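Local structure of DegV family protein (Eubacterium eligens, 3FDJ) at residues S58-P63 / S263-R268. The protein is of uncharacterised function but, as in other DegV family proteins, probably binds a fatty acid in a cleft between its two domains. Numbering follows the deposited sequence.
Sequences SYTACP and SYYAER
The phenol oxygen of Tyr-264 is held by two side chains. Ser-58 OG lies 2.5 Å from Tyr-264 OH, in a short hydrogen bond in which either hydroxyl could be the donor. Asn-168 ND2 makes a weaker bond to the same oxygen. Ser-58 OG arrives at the edge of the Tyr-264 ring, near its plane. Tyr-264 CG is anti to the backbone N (chi1 174°), which sends the ring from the helix toward the strand.

A second hydroxyl pair lies beside the first. Thr-60 OG1 and Tyr-265 OH are 2.6 Å apart and hydrogen-bonded, and again the donor is not settled. The threonine oxygen sits at the edge of the Tyr-265 ring, in its plane. With chi1 at 60°, Thr-60 turns OG1 to this phenol and leaves its methyl beside the backbone N. That methyl serves both rings: Thr-60 CG2 is 3.6 Å from Tyr-264 CD2 and 3.5 Å from Tyr-265 CE2. The rings also meet each other, with Tyr-264 CD2 3.5 Å above the plane of Tyr-265, over its centre.

Replacing Tyr-264 by alanine is likely to leave Ser-58 OG without its phenol partner and to open a gap beside the Thr-60 methyl and the face of Tyr-265.

The contact joins the two halves of the DegV fold. Strand 59-61 pairs with strand 21-30 in one sheet, while helix 260-266 leads into strand 271-276 of the other. A hexaethylene glycol, probably from the crystallisation liquor, comes to about 3 Å from the nearest atoms of the Thr-60 side chain; such molecules often mark pockets. Both bonds across the contact join neutral hydroxyls, so the two halves are linked here by short hydroxyl bonds and ring packing rather than by salt bridges.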
# COMPACT_ATOMS: atom_id res chain seq x y z
N SER A 58 11.74 -8.88 14.58
CA SER A 58 11.61 -9.14 13.17
C SER A 58 11.75 -7.82 12.44
O SER A 58 11.57 -6.75 13.04
CB SER A 58 10.28 -9.82 12.84
OG SER A 58 9.20 -9.11 13.41
N TYR A 59 12.09 -7.92 11.16
CA TYR A 59 12.58 -6.80 10.38
C TYR A 59 12.03 -6.85 8.97
O TYR A 59 11.61 -7.90 8.51
CB TYR A 59 14.10 -6.88 10.25
CG TYR A 59 14.82 -7.05 11.56
CD1 TYR A 59 15.15 -5.94 12.33
CD2 TYR A 59 15.14 -8.30 12.04
CE1 TYR A 59 15.80 -6.08 13.55
CE2 TYR A 59 15.80 -8.45 13.24
CZ TYR A 59 16.12 -7.34 13.99
OH TYR A 59 16.77 -7.49 15.19
N THR A 60 12.05 -5.70 8.28
CA THR A 60 11.79 -5.67 6.87
C THR A 60 12.94 -5.00 6.13
O THR A 60 13.70 -4.21 6.72
CB THR A 60 10.44 -4.96 6.53
OG1 THR A 60 10.46 -3.60 6.99
CG2 THR A 60 9.28 -5.72 7.19
N ALA A 61 13.07 -5.30 4.85
CA ALA A 61 14.11 -4.71 4.02
C ALA A 61 13.53 -4.32 2.67
O ALA A 61 12.70 -5.03 2.11
CB ALA A 61 15.24 -5.70 3.82
N CYS A 62 14.02 -3.20 2.12
CA CYS A 62 13.60 -2.77 0.79
C CYS A 62 14.28 -3.64 -0.28
O CYS A 62 15.22 -4.41 0.03
CB CYS A 62 13.92 -1.29 0.60
SG CYS A 62 15.64 -0.99 0.47
N PRO A 63 13.84 -3.56 -1.55
CA PRO A 63 14.47 -4.40 -2.57
C PRO A 63 15.88 -3.94 -2.93
O PRO A 63 16.20 -2.76 -2.82
CB PRO A 63 13.57 -4.18 -3.80
CG PRO A 63 12.28 -3.62 -3.26
CD PRO A 63 12.71 -2.79 -2.10
N SER A 263 0.73 -7.33 5.22
CA SER A 263 0.27 -8.28 6.25
C SER A 263 1.15 -8.20 7.49
O SER A 263 0.64 -8.23 8.61
CB SER A 263 0.19 -9.71 5.71
OG SER A 263 -0.82 -9.83 4.70
N TYR A 264 2.45 -8.03 7.29
CA TYR A 264 3.38 -7.90 8.42
C TYR A 264 3.07 -6.65 9.27
O TYR A 264 2.99 -6.75 10.49
CB TYR A 264 4.84 -7.90 7.93
CG TYR A 264 5.84 -7.64 9.02
CD1 TYR A 264 6.21 -8.66 9.89
CD2 TYR A 264 6.40 -6.38 9.21
CE1 TYR A 264 7.09 -8.43 10.93
CE2 TYR A 264 7.32 -6.15 10.26
CZ TYR A 264 7.66 -7.18 11.11
OH TYR A 264 8.53 -7.01 12.15
N TYR A 265 2.91 -5.51 8.62
CA TYR A 265 2.76 -4.24 9.33
C TYR A 265 1.33 -3.92 9.76
O TYR A 265 1.13 -3.28 10.80
CB TYR A 265 3.35 -3.09 8.50
CG TYR A 265 4.86 -2.99 8.62
CD1 TYR A 265 5.46 -2.74 9.87
CD2 TYR A 265 5.70 -3.16 7.51
CE1 TYR A 265 6.85 -2.65 9.99
CE2 TYR A 265 7.08 -3.06 7.63
CZ TYR A 265 7.64 -2.80 8.87
OH TYR A 265 9.01 -2.73 9.01
N ALA A 266 0.34 -4.34 8.98
CA ALA A 266 -1.07 -4.15 9.38
C ALA A 266 -1.54 -5.19 10.39
O ALA A 266 -2.45 -4.93 11.19
CB ALA A 266 -2.00 -4.12 8.17
N GLU A 267 -0.93 -6.37 10.34
CA GLU A 267 -1.17 -7.51 11.24
C GLU A 267 -2.53 -8.17 11.06
O GLU A 267 -3.42 -7.65 10.40
CB GLU A 267 -0.87 -7.16 12.70
CG GLU A 267 0.59 -6.80 12.87
CD GLU A 267 1.08 -6.81 14.31
OE1 GLU A 267 0.79 -7.80 15.03
OE2 GLU A 267 1.79 -5.84 14.68
N ARG A 268 -2.65 -9.36 11.63
CA ARG A 268 -3.88 -10.11 11.51
C ARG A 268 -5.05 -9.26 11.97
O ARG A 268 -4.99 -8.61 13.02
CB ARG A 268 -3.80 -11.39 12.36
CG ARG A 268 -4.54 -12.53 11.79
CD ARG A 268 -4.01 -13.84 12.40
NE ARG A 268 -3.62 -14.78 11.35
CZ ARG A 268 -2.75 -15.77 11.50
NH1 ARG A 268 -2.12 -15.97 12.66
NH2 ARG A 268 -2.50 -16.58 10.48